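PDB 1VE3: methyltransferase domain-containing protein from Pyrococcus horikoshii, which binds S-adenosylmethionine and probably transfers its methyl group to an acceptor that is not known. Local coordinates for residues A[165-170]-A[174-179]; A[138-143]-A[197-202]; A[14-19]-A[81-86]. All coordinates share one frame; numbering follows the deposited sequence.

Contact 1 of 3, residues A[165-170]-A[174-179]; sequences SKVIPD and RTVVIE
S165 and K166 both turn their backbone N-H groups to the carbonyl of E179, but unequally: S165 N lies 2.9 Å from E179 O, whereas K166 N makes only a weak bond at 3.5 Å to E179 O. Two residues of one strand thus face a single residue of the other, the geometry of a classic beta bulge. The return bond is firm, with E179 N donating to K166 O at 2.9 Å and an N-H...O angle of 167°. E179 carries CG anti to its backbone N (chi1 178°) and is extended beyond it, which lays its carboxylate alongside S165 and the CB of K166; OE1 has a weak bond to S186 OG. At the next hydrogen-bonded pair, I168 and V177 exchange bonds, I168 N to V177 O at 2.7 Å and V177 N to I168 O at 2.8 Å. Their branched side chains share a face, with I168 CB 4.1 Å from V177 CB. The other face is apolar: V176 CG2 is 3.9 Å from V167 CG1, the two side chains crossing at a slant, and the same methyl lies 4.2 Å from P169 CB. At the turn, D170 O accepts weak bonds from R174 N and T175 N, while T175 OG1 is bonded to E173 and R174 forms a cation-pi contact with W194. Further out, V176 and I178 bond through their backbones to F191 and V189 on strand 188-192, and I178 packs on L152 and I164. With strand directions 170° apart and three residues between the segments, this is a beta hairpin whose first strand edges a three-stranded antiparallel sheet.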
# COMPACT_ATOMS: atom_id res chain seq x y z
N SER A 165 -17.26 11.86 10.51
CA SER A 165 -18.55 12.40 10.89
C SER A 165 -18.63 13.93 10.84
O SER A 165 -19.65 14.48 10.44
CB SER A 165 -18.94 11.91 12.28
OG SER A 165 -17.99 12.29 13.26
N LYS A 166 -17.56 14.61 11.23
CA LYS A 166 -17.59 16.07 11.24
C LYS A 166 -16.25 16.73 10.93
O LYS A 166 -15.18 16.15 11.14
CB LYS A 166 -18.11 16.55 12.59
CG LYS A 166 -18.62 17.98 12.62
CD LYS A 166 -19.26 18.30 13.96
CE LYS A 166 -19.88 19.69 13.97
NZ LYS A 166 -20.54 19.99 15.28
N VAL A 167 -16.32 17.96 10.42
CA VAL A 167 -15.13 18.75 10.09
C VAL A 167 -15.33 20.18 10.60
O VAL A 167 -16.05 20.97 10.00
CB VAL A 167 -14.89 18.80 8.57
CG1 VAL A 167 -13.66 19.64 8.27
CG2 VAL A 167 -14.69 17.40 8.03
N ILE A 168 -14.67 20.50 11.71
CA ILE A 168 -14.79 21.82 12.31
C ILE A 168 -13.52 22.63 12.12
O ILE A 168 -12.54 22.48 12.86
CB ILE A 168 -15.09 21.70 13.81
CG1 ILE A 168 -16.33 20.85 14.01
CG2 ILE A 168 -15.29 23.09 14.41
CD1 ILE A 168 -16.64 20.54 15.45
N PRO A 169 -13.53 23.51 11.13
CA PRO A 169 -12.35 24.33 10.88
C PRO A 169 -12.24 25.53 11.82
O PRO A 169 -13.03 25.70 12.74
CB PRO A 169 -12.57 24.81 9.46
CG PRO A 169 -14.04 25.04 9.44
CD PRO A 169 -14.59 23.81 10.14
N ASP A 170 -11.20 26.33 11.53
CA ASP A 170 -11.02 27.52 12.34
C ASP A 170 -9.80 28.21 11.78
O ASP A 170 -8.71 28.17 12.33
CB ASP A 170 -10.76 27.11 13.79
CG ASP A 170 -10.14 28.28 14.54
OD1 ASP A 170 -10.01 29.35 13.94
OD2 ASP A 170 -9.79 28.12 15.71
N ARG A 174 -5.91 28.65 11.95
CA ARG A 174 -5.23 27.78 11.00
C ARG A 174 -5.21 26.33 11.49
O ARG A 174 -4.20 25.64 11.37
CB ARG A 174 -3.79 28.27 10.79
CG ARG A 174 -3.67 29.73 10.38
CD ARG A 174 -2.21 30.14 10.32
NE ARG A 174 -1.48 29.35 9.33
CZ ARG A 174 -1.37 29.66 8.04
NH1 ARG A 174 -1.94 30.76 7.57
NH2 ARG A 174 -0.70 28.87 7.23
N THR A 175 -6.32 25.88 12.06
CA THR A 175 -6.42 24.51 12.55
C THR A 175 -7.79 23.96 12.21
O THR A 175 -8.69 24.70 11.80
CB THR A 175 -6.25 24.42 14.09
OG1 THR A 175 -7.37 25.05 14.72
CG2 THR A 175 -4.96 25.10 14.54
N VAL A 176 -7.96 22.65 12.39
CA VAL A 176 -9.24 22.02 12.10
C VAL A 176 -9.41 20.75 12.92
O VAL A 176 -8.45 20.01 13.16
CB VAL A 176 -9.35 21.66 10.59
CG1 VAL A 176 -8.33 20.61 10.23
CG2 VAL A 176 -10.75 21.17 10.28
N VAL A 177 -10.65 20.51 13.34
CA VAL A 177 -10.99 19.33 14.11
C VAL A 177 -11.78 18.39 13.22
O VAL A 177 -12.80 18.77 12.64
CB VAL A 177 -11.88 19.69 15.32
CG1 VAL A 177 -12.22 18.43 16.11
CG2 VAL A 177 -11.17 20.69 16.21
N ILE A 178 -11.29 17.16 13.08
CA ILE A 178 -11.97 16.15 12.28
C ILE A 178 -12.39 15.02 13.20
O ILE A 178 -11.57 14.46 13.92
CB ILE A 178 -11.05 15.58 11.17
CG1 ILE A 178 -10.73 16.66 10.14
CG2 ILE A 178 -11.74 14.39 10.49
CD1 ILE A 178 -9.82 16.18 9.03
N GLU A 179 -13.68 14.70 13.18
CA GLU A 179 -14.21 13.63 14.02
C GLU A 179 -14.41 12.38 13.17
O GLU A 179 -14.93 12.46 12.05
CB GLU A 179 -15.54 14.05 14.63
CG GLU A 179 -16.21 12.98 15.48
CD GLU A 179 -17.60 13.38 15.93
OE1 GLU A 179 -18.26 12.57 16.60
OE2 GLU A 179 -18.03 14.51 15.62

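Contact 2 of 3, residues A[138-143]-A[197-202]; sequences FIMYFT and TGVELL
F142 places CG between its own backbone N and carbonyl carbon (chi1 66°), and V199, with CG1 anti to its backbone N (chi1 175°), sends its two methyls to meet the phenyl ring from the opposite direction. CG1 of V199 stands over one ring face, 4.2 Å from the centroid of F142 and 16° off the ring normal, a CH-pi contact; CG2 lies over the same face, above the CD2-CE2 side, 3.7 Å from CE2 of F142. Selenomethionine M140, two residues back on the same side of strand 136-143, bends at its last torsion and meets V199 tip to tip, its CE 4.1 Å from V199 CG1. V199 is therefore gripped by both side chains at once. Were F142 cut back to an alanine, V199 would probably lose the ring its methyls rest on, and a gap would open between strand and helix. I113 touches both M140 and F142, and F125 of helix 118-131 touches M140, which places the contact in the buried layer between the central sheet and helix 196-203. Every atom that meets here is apolar, so the helix is held to the strand at this point by burial and dispersion, with the CH-pi contact as its one oriented element.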
# COMPACT_ATOMS: atom_id res chain seq x y z
N PHE A 138 16.83 19.44 0.53
CA PHE A 138 15.72 19.28 1.46
C PHE A 138 14.55 18.84 0.60
O PHE A 138 14.14 19.57 -0.30
CB PHE A 138 15.38 20.62 2.13
CG PHE A 138 14.18 20.56 3.05
CD1 PHE A 138 13.31 21.65 3.15
CD2 PHE A 138 13.92 19.44 3.84
CE1 PHE A 138 12.21 21.62 4.01
CE2 PHE A 138 12.83 19.41 4.70
CZ PHE A 138 11.98 20.50 4.79
N ILE A 139 14.00 17.66 0.85
CA ILE A 139 12.88 17.16 0.06
C ILE A 139 11.66 16.88 0.93
O ILE A 139 11.69 15.97 1.76
CB ILE A 139 13.27 15.87 -0.68
CG1 ILE A 139 14.39 16.16 -1.67
CG2 ILE A 139 12.05 15.28 -1.39
CD1 ILE A 139 14.94 14.93 -2.37
N MSE A 140 10.59 17.66 0.75
CA MSE A 140 9.40 17.43 1.55
C MSE A 140 8.14 17.19 0.72
O MSE A 140 8.00 17.65 -0.41
CB MSE A 140 9.18 18.57 2.58
CG MSE A 140 8.44 19.82 2.13
SE MSE A 140 7.89 20.95 3.68
CE MSE A 140 6.09 20.32 3.87
N TYR A 141 7.23 16.41 1.30
CA TYR A 141 5.97 16.09 0.66
C TYR A 141 4.90 16.48 1.65
O TYR A 141 4.95 16.10 2.82
CB TYR A 141 5.88 14.59 0.36
CG TYR A 141 4.50 14.16 -0.09
CD1 TYR A 141 4.06 14.41 -1.40
CD2 TYR A 141 3.63 13.53 0.79
CE1 TYR A 141 2.78 14.03 -1.80
CE2 TYR A 141 2.36 13.15 0.39
CZ TYR A 141 1.94 13.40 -0.90
OH TYR A 141 0.66 13.03 -1.26
N PHE A 142 3.93 17.26 1.19
CA PHE A 142 2.86 17.69 2.07
C PHE A 142 1.58 17.84 1.29
O PHE A 142 1.57 17.87 0.06
CB PHE A 142 3.21 19.02 2.75
CG PHE A 142 3.30 20.19 1.80
CD1 PHE A 142 4.41 20.36 0.98
CD2 PHE A 142 2.26 21.11 1.71
CE1 PHE A 142 4.49 21.43 0.08
CE2 PHE A 142 2.32 22.18 0.82
CZ PHE A 142 3.44 22.34 0.00
N THR A 143 0.48 17.95 2.03
CA THR A 143 -0.82 18.10 1.42
C THR A 143 -1.36 19.47 1.76
O THR A 143 -1.29 19.92 2.90
CB THR A 143 -1.78 17.00 1.94
OG1 THR A 143 -1.26 15.72 1.57
CG2 THR A 143 -3.18 17.17 1.35
N THR A 197 0.78 27.96 -0.32
CA THR A 197 1.32 29.32 -0.22
C THR A 197 1.95 29.63 1.14
O THR A 197 2.92 30.38 1.22
CB THR A 197 0.23 30.39 -0.49
OG1 THR A 197 -0.25 30.27 -1.83
CG2 THR A 197 0.80 31.79 -0.30
N GLY A 198 1.40 29.04 2.20
CA GLY A 198 1.95 29.29 3.52
C GLY A 198 3.25 28.53 3.74
O GLY A 198 4.21 29.06 4.31
N VAL A 199 3.28 27.28 3.28
CA VAL A 199 4.46 26.45 3.42
C VAL A 199 5.64 27.08 2.68
O VAL A 199 6.72 27.26 3.25
CB VAL A 199 4.21 25.03 2.86
CG1 VAL A 199 5.51 24.21 2.90
CG2 VAL A 199 3.11 24.34 3.68
N GLU A 200 5.41 27.42 1.42
CA GLU A 200 6.45 28.01 0.58
C GLU A 200 6.97 29.34 1.10
O GLU A 200 8.16 29.63 0.97
CB GLU A 200 5.95 28.17 -0.84
CG GLU A 200 6.60 27.19 -1.82
CD GLU A 200 5.64 26.67 -2.87
OE1 GLU A 200 5.00 27.50 -3.56
OE2 GLU A 200 5.54 25.42 -2.99
N LEU A 201 6.19 30.27 1.51
CA LEU A 201 6.58 31.50 2.25
C LEU A 201 7.66 31.31 3.37
O LEU A 201 8.62 32.06 3.48
CB LEU A 201 5.32 32.12 2.84
CG LEU A 201 5.58 33.50 3.45
CD1 LEU A 201 6.27 34.45 2.48
CD2 LEU A 201 4.29 34.20 3.90
N LEU A 202 7.43 30.26 4.18
CA LEU A 202 8.35 30.06 5.28
C LEU A 202 9.56 29.44 4.64
O LEU A 202 10.68 29.70 5.08
CB LEU A 202 7.73 29.18 6.32
CG LEU A 202 6.65 29.81 7.21
CD1 LEU A 202 6.19 28.80 8.26
CD2 LEU A 202 7.20 31.05 7.90

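Contact 3 of 3, residues A[14-19]-A[81-86]; sequences TDINSQ and KSRESN. With SAM (S-adenosylmethionine), chain C.
The subunit interface beside the S-adenosylmethionine pocket holds this contact, in which I16 and N17 of an irregular loop meet R83. NH2 of R83 lies 3.4 Å from I16 CG2, the methyl meeting the guanidinium obliquely. N17 OD1 stands at the guanidinium edge, 3.6 Å from R83 NH2, with the amide plane turned 45° from the guanidinium. A water completes the join: it donates to I16 O at 3.0 Å and accepts from R83 NH2 at 3.1 Å, also near the guanidinium plane. The stronger partner of R83 is E173 of the second subunit, which forms a salt bridge with NE. Within the loop, D15 to S18 is a type I turn, and D15 OD1 accepts from N17 N at 3.1 Å as an Asx turn. S18 OG donates to D15 O at 2.8 Å and caps Y21 N. Q19 OE1 then accepts at 3.0 Å from N6 of the cofactor in the second subunit's pocket, where that subunit's R24 and D67, among others, also bond it. The loop leads into helix 19-34, for which S18 is the N-cap; I16 packs on F54 of helix 51-58 and Y79 of helix 70-82, just ahead of R83 in the chain.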
# COMPACT_ATOMS: atom_id res chain seq x y z
N THR A 14 1.72 3.74 10.43
CA THR A 14 2.29 2.88 11.46
C THR A 14 2.52 1.43 11.08
O THR A 14 3.30 0.75 11.73
CB THR A 14 1.44 2.93 12.74
OG1 THR A 14 0.07 2.61 12.41
CG2 THR A 14 1.49 4.32 13.35
N ASP A 15 1.87 0.96 10.01
CA ASP A 15 2.03 -0.43 9.58
C ASP A 15 2.70 -0.50 8.21
O ASP A 15 2.04 -0.53 7.18
CB ASP A 15 0.66 -1.12 9.53
CG ASP A 15 0.77 -2.59 9.18
OD1 ASP A 15 1.88 -3.07 8.87
OD2 ASP A 15 -0.27 -3.28 9.22
N ILE A 16 4.03 -0.56 8.23
CA ILE A 16 4.85 -0.60 7.02
C ILE A 16 4.44 -1.67 6.01
O ILE A 16 4.73 -1.52 4.83
CB ILE A 16 6.35 -0.79 7.37
CG1 ILE A 16 6.85 0.43 8.16
CG2 ILE A 16 7.18 -0.91 6.09
CD1 ILE A 16 8.31 0.33 8.59
N ASN A 17 3.78 -2.73 6.46
CA ASN A 17 3.37 -3.78 5.52
C ASN A 17 1.91 -3.67 5.06
O ASN A 17 1.45 -4.49 4.26
CB ASN A 17 3.62 -5.16 6.12
CG ASN A 17 5.10 -5.48 6.22
OD1 ASN A 17 5.83 -5.42 5.22
ND2 ASN A 17 5.56 -5.82 7.42
N SER A 18 1.19 -2.67 5.55
CA SER A 18 -0.20 -2.49 5.14
C SER A 18 -0.24 -1.97 3.70
O SER A 18 0.75 -1.41 3.21
CB SER A 18 -0.91 -1.48 6.04
OG SER A 18 -0.42 -0.16 5.84
N GLN A 19 -1.38 -2.16 3.04
CA GLN A 19 -1.54 -1.69 1.68
C GLN A 19 -1.52 -0.16 1.68
O GLN A 19 -1.01 0.46 0.74
CB GLN A 19 -2.86 -2.20 1.08
CG GLN A 19 -2.97 -3.72 0.97
CD GLN A 19 -4.26 -4.19 0.28
OE1 GLN A 19 -5.20 -3.42 0.09
NE2 GLN A 19 -4.30 -5.47 -0.07
N LYS A 81 15.00 -4.53 12.86
CA LYS A 81 15.50 -5.81 13.32
C LYS A 81 15.03 -6.91 12.37
O LYS A 81 15.83 -7.67 11.83
CB LYS A 81 15.01 -6.09 14.74
CG LYS A 81 15.78 -7.18 15.47
CD LYS A 81 15.25 -7.35 16.89
CE LYS A 81 16.12 -8.29 17.72
NZ LYS A 81 16.21 -9.65 17.13
N SER A 82 13.72 -6.98 12.16
CA SER A 82 13.14 -7.99 11.29
C SER A 82 13.64 -7.88 9.85
O SER A 82 13.74 -8.89 9.15
CB SER A 82 11.61 -7.89 11.30
OG SER A 82 11.17 -6.64 10.82
N ARG A 83 13.96 -6.67 9.42
CA ARG A 83 14.47 -6.49 8.06
C ARG A 83 15.99 -6.46 8.03
O ARG A 83 16.59 -6.30 6.97
CB ARG A 83 13.93 -5.19 7.45
CG ARG A 83 12.44 -5.23 7.13
CD ARG A 83 12.06 -4.11 6.18
NE ARG A 83 10.66 -4.19 5.78
CZ ARG A 83 10.09 -3.37 4.90
NH1 ARG A 83 10.81 -2.41 4.33
NH2 ARG A 83 8.80 -3.50 4.61
N GLU A 84 16.61 -6.63 9.20
CA GLU A 84 18.06 -6.62 9.30
C GLU A 84 18.60 -5.36 8.62
O GLU A 84 19.36 -5.42 7.66
CB GLU A 84 18.64 -7.88 8.66
CG GLU A 84 18.48 -9.12 9.54
CD GLU A 84 18.81 -10.42 8.82
OE1 GLU A 84 18.99 -11.44 9.52
OE2 GLU A 84 18.89 -10.41 7.57
N SER A 85 18.18 -4.22 9.16
CA SER A 85 18.56 -2.91 8.64
C SER A 85 19.59 -2.23 9.54
O SER A 85 19.59 -2.43 10.76
CB SER A 85 17.32 -2.03 8.52
OG SER A 85 17.64 -0.74 8.03
N ASN A 86 20.44 -1.42 8.93
CA ASN A 86 21.47 -0.69 9.67
C ASN A 86 21.08 0.77 9.89
O ASN A 86 21.91 1.59 10.30
CB ASN A 86 22.81 -0.75 8.92
CG ASN A 86 23.38 -2.15 8.88
OD1 ASN A 86 23.63 -2.76 9.92
ND2 ASN A 86 23.59 -2.67 7.68
N SAM C . -7.65 -12.43 -9.92
CA SAM C . -6.67 -11.79 -10.84
C SAM C . -6.27 -12.78 -11.93
O SAM C . -6.11 -12.36 -13.08
OXT SAM C . -6.12 -13.99 -11.54
CB SAM C . -5.47 -11.41 -10.04
CG SAM C . -4.70 -10.32 -10.62
SD SAM C . -3.21 -9.84 -9.65
CE SAM C . -2.22 -11.20 -9.63
C5' SAM C . -3.84 -9.37 -8.03
C4' SAM C . -4.90 -8.16 -7.97
O4' SAM C . -5.30 -7.94 -6.58
C3' SAM C . -4.32 -6.81 -8.37
O3' SAM C . -5.10 -6.61 -9.64
C2' SAM C . -4.78 -5.75 -7.43
O2' SAM C . -5.21 -4.48 -7.84
C1' SAM C . -5.76 -6.60 -6.54
N9 SAM C . -5.83 -6.11 -5.16
C8 SAM C . -4.86 -5.83 -4.20
N7 SAM C . -5.34 -5.40 -3.06
C5 SAM C . -6.69 -5.39 -3.25
C6 SAM C . -7.83 -5.03 -2.41
N6 SAM C . -7.69 -4.59 -1.15
N1 SAM C . -9.14 -5.14 -2.94
C2 SAM C . -9.32 -5.58 -4.22
N3 SAM C . -8.33 -5.93 -5.09
C4 SAM C . -7.02 -5.82 -4.55
O HOH W 1 7.14 -1.40 3.13

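In the fold
Contact 3 comes first along the chain, in series with the others, whereas contact 1 is nested inside the loop closed by contact 2. Contact 2 rests on the seven-stranded mixed sheet of the Rossmann-like methyltransferase fold; contact 1 forms part of a separate three-stranded sheet. Their centres lie about 21 Å apart and their nearest atoms about 5 Å. Contact 3 is about 27 Å from contact 2, centre to centre and across the middle of the chain, and about 32 Å from contact 1. Across the dimer, however, E173 in the hairpin turn of the second subunit pairs with R83 of contact 3, consistent with a part for the three-stranded sheet in subunit association.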